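Local coordinates for protein ecdysteroid-phosphate phosphatase (Bombyx mori, PDB 3C7T) that hydrolyses ecdysteroid phosphates, above all ecdysone 22-phosphate, to the active hormones and also dephosphorylates phosphotyrosine, here represented by its histidine phosphatase domain, at residues A87-R92 against G117-K122. Residues are numbered along the deposited sequence; the frame is centred on the assembly and turned at random.
Sequences ASPALR and GLFEFK. With WO4 (tungstate(VI)ion), chain E.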
ATOM      1  N   ALA A  87     -20.548  -8.798  -4.701  1.00 21.92           N
ATOM      2  CA  ALA A  87     -19.361  -9.313  -4.031  1.00 21.31           C
ATOM      3  C   ALA A  87     -19.595 -10.712  -3.500  1.00 21.65           C
ATOM      4  O   ALA A  87     -20.674 -11.020  -2.982  1.00 22.00           O
ATOM      5  CB  ALA A  87     -18.947  -8.402  -2.910  1.00 20.30           C
ATOM      6  N   SER A  88     -18.573 -11.562  -3.633  1.00 21.39           N
ATOM      7  CA  SER A  88     -18.567 -12.853  -2.967  1.00 20.74           C
ATOM      8  C   SER A  88     -18.762 -12.607  -1.472  1.00 20.31           C
ATOM      9  O   SER A  88     -18.380 -11.564  -0.983  1.00 20.23           O
ATOM     10  CB  SER A  88     -17.209 -13.520  -3.203  1.00 20.47           C
ATOM     11  OG  SER A  88     -16.982 -14.524  -2.251  1.00 22.14           O
ATOM     12  N   PRO A  89     -19.388 -13.551  -0.743  1.00 20.28           N
ATOM     13  CA  PRO A  89     -19.636 -13.288   0.675  1.00 20.66           C
ATOM     14  C   PRO A  89     -18.390 -13.380   1.587  1.00 20.06           C
ATOM     15  O   PRO A  89     -18.498 -13.070   2.782  1.00 20.40           O
ATOM     16  CB  PRO A  89     -20.694 -14.349   1.043  1.00 20.75           C
ATOM     17  CG  PRO A  89     -20.429 -15.461   0.099  1.00 20.55           C
ATOM     18  CD  PRO A  89     -19.951 -14.843  -1.177  1.00 20.17           C
ATOM     19  N   ALA A  90     -17.234 -13.788   1.037  1.00 20.19           N
ATOM     20  CA  ALA A  90     -15.960 -13.789   1.779  1.00 18.97           C
ATOM     21  C   ALA A  90     -15.653 -12.377   2.242  1.00 19.52           C
ATOM     22  O   ALA A  90     -15.783 -11.412   1.452  1.00 19.96           O
ATOM     23  CB  ALA A  90     -14.812 -14.316   0.899  1.00 18.80           C
ATOM     24  N   LEU A  91     -15.195 -12.242   3.493  1.00 19.35           N
ATOM     25  CA  LEU A  91     -14.949 -10.911   4.048  1.00 19.36           C
ATOM     26  C   LEU A  91     -13.966 -10.115   3.212  1.00 19.07           C
ATOM     27  O   LEU A  91     -14.151  -8.898   3.045  1.00 19.80           O
ATOM     28  CB  LEU A  91     -14.432 -10.968   5.483  1.00 19.98           C
ATOM     29  CG  LEU A  91     -14.057  -9.615   6.075  1.00 20.20           C
ATOM     30  CD1 LEU A  91     -15.283  -8.661   6.138  1.00 19.76           C
ATOM     31  CD2 LEU A  91     -13.337  -9.789   7.449  1.00 21.03           C
ATOM     32  N   ARG A  92     -12.937 -10.776   2.696  1.00 18.19           N
ATOM     33  CA  ARG A  92     -11.940 -10.082   1.844  1.00 18.66           C
ATOM     34  C   ARG A  92     -12.563  -9.450   0.592  1.00 18.77           C
ATOM     35  O   ARG A  92     -12.119  -8.393   0.117  1.00 19.15           O
ATOM     36  CB  ARG A  92     -10.803 -11.044   1.473  1.00 18.89           C
ATOM     37  CG  ARG A  92     -11.273 -12.284   0.715  1.00 17.64           C
ATOM     38  CD  ARG A  92     -10.117 -13.254   0.539  1.00 16.52           C
ATOM     39  NE  ARG A  92     -10.426 -14.560  -0.049  1.00 19.73           N
ATOM     40  CZ  ARG A  92     -10.888 -15.628   0.622  1.00 19.59           C
ATOM     41  NH1 ARG A  92     -11.204 -15.557   1.925  1.00 19.81           N
ATOM     42  NH2 ARG A  92     -11.078 -16.772  -0.032  1.00 19.04           N
ATOM     43  N   GLY A 117     -23.411 -16.714  -5.004  1.00 24.81           N
ATOM     44  CA  GLY A 117     -23.116 -17.278  -6.322  1.00 24.58           C
ATOM     45  C   GLY A 117     -21.665 -17.046  -6.704  1.00 24.33           C
ATOM     46  O   GLY A 117     -21.078 -17.845  -7.423  1.00 24.81           O
ATOM     47  N   LEU A 118     -21.086 -15.959  -6.190  1.00 23.29           N
ATOM     48  CA  LEU A 118     -19.712 -15.572  -6.503  1.00 23.23           C
ATOM     49  C   LEU A 118     -18.645 -16.245  -5.638  1.00 23.21           C
ATOM     50  O   LEU A 118     -17.447 -16.066  -5.893  1.00 22.65           O
ATOM     51  CB  LEU A 118     -19.581 -14.032  -6.422  1.00 22.74           C
ATOM     52  CG  LEU A 118     -20.455 -13.216  -7.397  1.00 23.94           C
ATOM     53  CD1 LEU A 118     -20.230 -11.741  -7.149  1.00 24.66           C
ATOM     54  CD2 LEU A 118     -20.176 -13.581  -8.864  1.00 23.46           C
ATOM     55  N   PHE A 119     -19.053 -17.024  -4.632  1.00 23.47           N
ATOM     56  CA  PHE A 119     -18.054 -17.655  -3.754  1.00 23.38           C
ATOM     57  C   PHE A 119     -17.157 -18.652  -4.513  1.00 23.53           C
ATOM     58  O   PHE A 119     -17.581 -19.279  -5.491  1.00 23.39           O
ATOM     59  CB  PHE A 119     -18.698 -18.282  -2.499  1.00 22.66           C
ATOM     60  CG  PHE A 119     -17.693 -18.716  -1.455  1.00 23.56           C
ATOM     61  CD1 PHE A 119     -16.920 -17.780  -0.786  1.00 23.33           C
ATOM     62  CD2 PHE A 119     -17.533 -20.074  -1.147  1.00 24.13           C
ATOM     63  CE1 PHE A 119     -15.979 -18.180   0.172  1.00 24.10           C
ATOM     64  CE2 PHE A 119     -16.603 -20.491  -0.180  1.00 26.80           C
ATOM     65  CZ  PHE A 119     -15.826 -19.541   0.479  1.00 25.38           C
ATOM     66  N   GLU A 120     -15.902 -18.771  -4.053  1.00 23.91           N
ATOM     67  CA  GLU A 120     -14.905 -19.638  -4.653  1.00 24.28           C
ATOM     68  C   GLU A 120     -15.365 -21.103  -4.649  1.00 24.81           C
ATOM     69  O   GLU A 120     -16.344 -21.456  -3.993  1.00 24.75           O
ATOM     70  CB  GLU A 120     -13.586 -19.510  -3.882  1.00 24.69           C
ATOM     71  CG  GLU A 120     -13.618 -20.149  -2.494  1.00 26.03           C
ATOM     72  CD  GLU A 120     -12.319 -19.964  -1.721  1.00 30.39           C
ATOM     73  OE1 GLU A 120     -11.421 -19.237  -2.226  1.00 29.59           O
ATOM     74  OE2 GLU A 120     -12.196 -20.569  -0.613  1.00 34.42           O
ATOM     75  N   PHE A 121     -14.649 -21.933  -5.397  1.00 25.04           N
ATOM     76  CA  PHE A 121     -14.921 -23.362  -5.483  1.00 25.82           C
ATOM     77  C   PHE A 121     -14.735 -24.025  -4.123  1.00 26.72           C
ATOM     78  O   PHE A 121     -13.685 -23.875  -3.484  1.00 24.88           O
ATOM     79  CB  PHE A 121     -13.983 -23.954  -6.553  1.00 25.22           C
ATOM     80  CG  PHE A 121     -14.079 -25.445  -6.736  1.00 27.89           C
ATOM     81  CD1 PHE A 121     -15.280 -26.138  -6.556  1.00 28.12           C
ATOM     82  CD2 PHE A 121     -12.950 -26.151  -7.161  1.00 28.93           C
ATOM     83  CE1 PHE A 121     -15.332 -27.509  -6.746  1.00 29.12           C
ATOM     84  CE2 PHE A 121     -13.002 -27.511  -7.354  1.00 29.38           C
ATOM     85  CZ  PHE A 121     -14.200 -28.189  -7.153  1.00 30.43           C
ATOM     86  N   LYS A 122     -15.766 -24.749  -3.691  1.00 27.81           N
ATOM     87  CA  LYS A 122     -15.707 -25.596  -2.504  1.00 30.24           C
ATOM     88  C   LYS A 122     -15.241 -27.013  -2.869  1.00 31.33           C
ATOM     89  O   LYS A 122     -16.069 -27.902  -3.130  1.00 31.37           O
ATOM     90  CB  LYS A 122     -17.078 -25.643  -1.820  1.00 30.19           C
ATOM     91  CG  LYS A 122     -17.581 -24.278  -1.355  1.00 30.75           C
ATOM     92  CD  LYS A 122     -18.948 -24.384  -0.710  1.00 31.95           C
ATOM     93  CE  LYS A 122     -20.047 -24.633  -1.747  1.00 34.58           C
ATOM     94  NZ  LYS A 122     -21.258 -25.205  -1.082  1.00 36.42           N
TER
HETATM   95  W   WO4 E   1      -8.415 -15.801  -3.485  1.00 20.56           W
HETATM   96  O1  WO4 E   1      -8.462 -15.117  -5.292  1.00 20.07           O
HETATM   97  O2  WO4 E   1      -8.251 -17.734  -3.917  1.00 18.66           O
HETATM   98  O3  WO4 E   1      -6.820 -15.527  -2.336  1.00 13.35           O
HETATM   99  O4  WO4 E   1     -10.093 -15.751  -2.465  1.00 18.26           O
HETATM  100  O   HOH W   1     -11.745 -19.173   1.391  1.00 34.75           O
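R92 and E120 meet at the tungstate, which probably marks the phosphate site of this histidine phosphatase domain. The arginine chain, extended from CG to NE, presents one edge of its guanidinium to the oxyanion: NE and NH2 both donate to O4 of the tungstate, at 2.7 and 2.8 Å, a fork that fixes the rotation of the group. NH2 also forms a long salt bridge, 3.3 Å to OE1 of E120, near the guanidinium plane although the carboxylate is turned 62° from it. A water links the same NH2 to OE2 of E120, which pairs with K128 too. Arginine's planar group can thus serve anion, carboxylate and water together, and glutamate's two oxygens divide the partners.

Apolar packing continues the contact through A90, P89, L118 and F119. A90, a bare methyl, sits over one guanidinium face near its rim, and its CB lies 4.1 Å from CE1 at the edge of F119, a ring broad enough to meet S88, P89 and A90 at once. The compact ring of P89 lays CD against CB of F119 (3.9 Å), while branched L118 packs CD1 against the backbone of A87.

S88 brings its OG to the F119 ring edge, 3.6 Å from CD1. With chi1 at 160°, that small hydroxyl lies opposite the backbone N, where it hydrogen-bonds NE2 of H192, a tungstate ligand and probable active-site residue, and weakly accepts the A90 N-H.

The contact joins the turn between strand 84-87 and helix 91-104, with A90 as N-cap, to the loop after the neighbouring parallel strand 112-114; F132 meets F119 edge-to-face, and R168 of helix 162-179 binds the F119 and E120 carbonyls.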